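Local structure of putative nitrate transport protein (Thermoplasma volcanium, 3MST) at residues M80-I92 with L100-K113. The protein is of unknown function but may bind a small solute such as nitrate for transport. Sequence-based numbering, arbitrary orientation. Where two conformers were deposited one is given.
Sequences MYSILGDESSGRI and LADFNARILAYYDK. With EDO (1,2-ethanediol), chain J.
Selenomethionine M80 bends at chi3 (-79°) and lays its CE methyl against CD2 of L100, 3.7 Å away. Next along, the Y81 ring packs against the first turn of helix 100-112. CD2 of L100 meets the edge of the ring, CE1 touches CB of A101, and the amide of N104, turned 77° from the ring plane, brings ND2 to 3.5 Å from CD2 of Y81. One water, 2.8 Å from Y81 OH, also accepts from A101 N, while N104 OD1 is hydrogen-bonded to Y230 OH and ND2 to a bound, unidentified ligand. I83 then meets L108 tip to tip, CD1 to CD2 at 3.9 Å. Strands 91-94 and 115-118 with helix 100-112 form a beta-alpha-beta unit, and strand 81-85 belongs to the same mixed sheet. In the turn D86 to S89, E87 OE1 comes within 2.5 Å of D112 OD2, so one acid probably carries a proton; R149 salt-bridges both carboxylates. A second water is gripped by E87 O, G90 N and D112 O, tying the loop to the backbone of D112. I92, with CG1 beside its backbone N (chi1 -56°), sets CD1 against L108 and A109, 3.7 Å from A109 N, while its CG2 rests on CB of A105.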
# COMPACT_ATOMS: atom_id res chain seq x y z
N MSE A 80 -1.66 -6.18 -3.24
CA MSE A 80 -1.63 -6.51 -1.80
C MSE A 80 -2.87 -7.25 -1.32
O MSE A 80 -2.86 -7.78 -0.21
CB MSE A 80 -1.56 -5.21 -0.99
CG MSE A 80 -0.36 -4.38 -1.28
SE MSE A 80 -0.31 -2.70 -0.39
CE MSE A 80 -1.50 -1.69 -1.49
N TYR A 81 -3.94 -7.25 -2.13
CA TYR A 81 -5.26 -7.74 -1.68
C TYR A 81 -5.82 -8.82 -2.59
O TYR A 81 -5.54 -8.86 -3.81
CB TYR A 81 -6.26 -6.56 -1.66
CG TYR A 81 -5.86 -5.48 -0.67
CD1 TYR A 81 -5.93 -5.69 0.69
CD2 TYR A 81 -5.31 -4.28 -1.09
CE1 TYR A 81 -5.50 -4.75 1.60
CE2 TYR A 81 -4.89 -3.34 -0.18
CZ TYR A 81 -4.97 -3.57 1.14
OH TYR A 81 -4.50 -2.61 2.01
N SER A 82 -6.66 -9.68 -1.98
CA SER A 82 -7.31 -10.76 -2.66
C SER A 82 -8.82 -10.68 -2.43
O SER A 82 -9.26 -10.27 -1.35
CB SER A 82 -6.87 -12.10 -2.09
OG SER A 82 -5.63 -12.51 -2.69
N ILE A 83 -9.57 -11.00 -3.46
CA ILE A 83 -11.02 -11.12 -3.39
C ILE A 83 -11.35 -12.61 -3.24
O ILE A 83 -10.94 -13.45 -4.03
CB ILE A 83 -11.67 -10.53 -4.65
CG1 ILE A 83 -11.29 -9.06 -4.85
CG2 ILE A 83 -13.22 -10.74 -4.62
CD1 ILE A 83 -11.58 -8.57 -6.31
N LEU A 84 -12.13 -12.92 -2.22
CA LEU A 84 -12.61 -14.24 -1.89
C LEU A 84 -14.09 -14.33 -2.22
O LEU A 84 -14.82 -13.37 -2.10
CB LEU A 84 -12.43 -14.53 -0.42
CG LEU A 84 -11.07 -14.16 0.20
CD1 LEU A 84 -11.05 -14.61 1.68
CD2 LEU A 84 -9.90 -14.79 -0.59
N GLY A 85 -14.55 -15.51 -2.59
CA GLY A 85 -15.97 -15.72 -2.69
C GLY A 85 -16.65 -15.15 -3.91
O GLY A 85 -16.02 -14.91 -4.97
N ASP A 86 -17.95 -14.91 -3.72
CA ASP A 86 -18.86 -14.62 -4.82
C ASP A 86 -19.25 -13.14 -4.88
O ASP A 86 -19.99 -12.63 -4.04
CB ASP A 86 -20.11 -15.49 -4.65
CG ASP A 86 -21.15 -15.30 -5.75
OD1 ASP A 86 -20.96 -14.50 -6.70
OD2 ASP A 86 -22.22 -15.94 -5.63
N GLU A 87 -18.65 -12.43 -5.85
CA GLU A 87 -18.86 -10.99 -6.01
C GLU A 87 -20.27 -10.58 -6.40
O GLU A 87 -20.57 -9.39 -6.38
CB GLU A 87 -17.83 -10.37 -6.96
CG GLU A 87 -16.43 -10.35 -6.43
CD GLU A 87 -15.50 -9.63 -7.39
OE1 GLU A 87 -15.64 -8.37 -7.50
OE2 GLU A 87 -14.65 -10.31 -8.00
N SER A 88 -21.11 -11.54 -6.77
CA SER A 88 -22.49 -11.27 -7.08
C SER A 88 -23.43 -11.56 -5.92
O SER A 88 -24.64 -11.65 -6.15
CB SER A 88 -22.93 -12.15 -8.25
OG SER A 88 -23.22 -13.44 -7.78
N SER A 89 -22.89 -11.75 -4.70
CA SER A 89 -23.69 -12.12 -3.55
C SER A 89 -24.31 -10.98 -2.77
O SER A 89 -25.12 -11.24 -1.91
CB SER A 89 -22.84 -12.94 -2.60
OG SER A 89 -21.81 -12.08 -2.03
N GLY A 90 -23.91 -9.73 -3.03
CA GLY A 90 -24.44 -8.57 -2.33
C GLY A 90 -23.74 -8.07 -1.08
O GLY A 90 -24.12 -7.05 -0.50
N ARG A 91 -22.72 -8.81 -0.64
CA ARG A 91 -21.91 -8.35 0.50
C ARG A 91 -20.43 -8.55 0.20
O ARG A 91 -20.08 -9.57 -0.40
CB ARG A 91 -22.21 -9.15 1.77
CG ARG A 91 -23.61 -9.08 2.25
CD ARG A 91 -23.76 -9.80 3.59
NE ARG A 91 -25.19 -9.92 3.95
CZ ARG A 91 -25.61 -10.65 4.97
NH1 ARG A 91 -24.75 -11.27 5.74
NH2 ARG A 91 -26.90 -10.74 5.25
N ILE A 92 -19.63 -7.56 0.58
CA ILE A 92 -18.17 -7.70 0.60
C ILE A 92 -17.74 -7.49 2.05
O ILE A 92 -17.86 -6.41 2.62
CB ILE A 92 -17.43 -6.67 -0.29
CG1 ILE A 92 -17.91 -6.73 -1.73
CG2 ILE A 92 -15.90 -6.91 -0.17
CD1 ILE A 92 -17.34 -5.58 -2.64
N LEU A 100 -6.98 0.64 4.12
CA LEU A 100 -7.01 0.64 2.66
C LEU A 100 -7.88 -0.51 2.15
O LEU A 100 -8.58 -0.36 1.12
CB LEU A 100 -5.59 0.64 2.05
CG LEU A 100 -5.52 0.55 0.51
CD1 LEU A 100 -6.24 1.69 -0.17
CD2 LEU A 100 -4.03 0.48 0.04
N ALA A 101 -7.91 -1.64 2.86
CA ALA A 101 -8.81 -2.73 2.48
C ALA A 101 -10.27 -2.23 2.45
O ALA A 101 -11.01 -2.51 1.50
CB ALA A 101 -8.67 -3.92 3.45
N ASP A 102 -10.69 -1.58 3.54
CA ASP A 102 -12.03 -0.99 3.59
C ASP A 102 -12.29 -0.03 2.45
O ASP A 102 -13.35 -0.11 1.82
CB ASP A 102 -12.19 -0.26 4.91
CG ASP A 102 -13.53 0.47 5.06
OD1 ASP A 102 -14.57 -0.17 4.79
OD2 ASP A 102 -13.48 1.68 5.45
N PHE A 103 -11.36 0.87 2.17
CA PHE A 103 -11.60 1.84 1.14
C PHE A 103 -11.70 1.12 -0.22
O PHE A 103 -12.56 1.45 -1.06
CB PHE A 103 -10.53 2.92 1.13
CG PHE A 103 -10.63 3.82 2.30
CD1 PHE A 103 -11.84 4.44 2.65
CD2 PHE A 103 -9.50 4.12 3.05
CE1 PHE A 103 -11.91 5.31 3.77
CE2 PHE A 103 -9.56 5.02 4.13
CZ PHE A 103 -10.75 5.60 4.49
N ASN A 104 -10.83 0.15 -0.47
CA ASN A 104 -10.91 -0.65 -1.69
C ASN A 104 -12.24 -1.38 -1.80
O ASN A 104 -12.85 -1.48 -2.88
CB ASN A 104 -9.72 -1.64 -1.82
CG ASN A 104 -8.47 -0.97 -2.25
OD1 ASN A 104 -8.51 0.03 -2.96
ND2 ASN A 104 -7.32 -1.59 -1.91
N ALA A 105 -12.68 -1.97 -0.69
CA ALA A 105 -13.97 -2.69 -0.68
C ALA A 105 -15.12 -1.76 -1.04
O ALA A 105 -16.03 -2.13 -1.76
CB ALA A 105 -14.23 -3.36 0.68
N ARG A 106 -15.09 -0.56 -0.47
CA ARG A 106 -16.14 0.44 -0.79
C ARG A 106 -16.11 0.89 -2.23
O ARG A 106 -17.18 1.09 -2.83
CB ARG A 106 -16.02 1.65 0.13
CG ARG A 106 -16.42 1.32 1.58
CD ARG A 106 -16.21 2.47 2.54
NE ARG A 106 -16.94 3.67 2.04
CZ ARG A 106 -16.69 4.96 2.33
NH1 ARG A 106 -15.72 5.34 3.16
NH2 ARG A 106 -17.42 5.91 1.74
N ILE A 107 -14.95 0.98 -2.84
CA ILE A 107 -14.87 1.30 -4.27
C ILE A 107 -15.44 0.16 -5.10
O ILE A 107 -16.29 0.35 -5.96
CB ILE A 107 -13.39 1.60 -4.70
CG1 ILE A 107 -12.97 2.91 -4.03
CG2 ILE A 107 -13.22 1.51 -6.25
CD1 ILE A 107 -11.58 3.20 -4.12
N LEU A 108 -15.06 -1.07 -4.75
CA LEU A 108 -15.47 -2.23 -5.47
C LEU A 108 -16.97 -2.48 -5.32
O LEU A 108 -17.64 -3.00 -6.27
CB LEU A 108 -14.70 -3.46 -5.00
CG LEU A 108 -14.99 -4.77 -5.73
CD1 LEU A 108 -14.81 -4.73 -7.25
CD2 LEU A 108 -14.12 -5.91 -5.13
N ALA A 109 -17.49 -2.17 -4.14
CA ALA A 109 -18.90 -2.40 -3.83
C ALA A 109 -19.83 -1.68 -4.80
O ALA A 109 -20.95 -2.13 -5.05
CB ALA A 109 -19.20 -2.02 -2.42
N TYR A 110 -19.38 -0.54 -5.34
CA TYR A 110 -20.21 0.18 -6.31
C TYR A 110 -20.50 -0.67 -7.53
O TYR A 110 -21.63 -0.77 -8.03
CB TYR A 110 -19.50 1.50 -6.73
CG TYR A 110 -20.32 2.28 -7.71
CD1 TYR A 110 -21.37 3.09 -7.26
CD2 TYR A 110 -20.10 2.18 -9.07
CE1 TYR A 110 -22.19 3.79 -8.19
CE2 TYR A 110 -20.90 2.87 -10.02
CZ TYR A 110 -21.95 3.66 -9.54
OH TYR A 110 -22.73 4.32 -10.50
N TYR A 111 -19.44 -1.27 -8.02
CA TYR A 111 -19.46 -2.10 -9.20
C TYR A 111 -20.15 -3.45 -8.98
O TYR A 111 -20.85 -4.01 -9.86
CB TYR A 111 -18.04 -2.31 -9.76
CG TYR A 111 -17.46 -0.98 -10.19
CD1 TYR A 111 -17.84 -0.38 -11.38
CD2 TYR A 111 -16.65 -0.27 -9.33
CE1 TYR A 111 -17.40 0.87 -11.73
CE2 TYR A 111 -16.19 0.98 -9.65
CZ TYR A 111 -16.57 1.58 -10.85
OH TYR A 111 -16.13 2.85 -11.15
N ASP A 112 -19.91 -4.03 -7.81
CA ASP A 112 -20.48 -5.32 -7.49
C ASP A 112 -21.91 -5.21 -6.96
O ASP A 112 -22.53 -6.25 -6.69
CB ASP A 112 -19.59 -6.06 -6.48
CG ASP A 112 -18.31 -6.63 -7.09
OD1 ASP A 112 -18.15 -6.62 -8.32
OD2 ASP A 112 -17.45 -7.13 -6.32
N LYS A 113 -22.42 -4.01 -6.72
CA LYS A 113 -23.75 -3.79 -6.15
C LYS A 113 -23.84 -4.52 -4.82
O LYS A 113 -24.74 -5.33 -4.58
CB LYS A 113 -24.85 -4.23 -7.14
CG LYS A 113 -24.79 -3.46 -8.47
CD LYS A 113 -25.87 -3.90 -9.47
CE LYS A 113 -25.80 -3.06 -10.76
NZ LYS A 113 -24.52 -3.28 -11.49
C1 EDO J . -26.76 -7.63 2.63
O1 EDO J . -27.00 -8.86 1.94
C2 EDO J . -26.82 -6.53 1.62
O2 EDO J . -28.16 -6.54 1.08
O HOH W 1 -5.55 -2.65 4.56
O HOH W 2 -22.54 -8.29 -4.90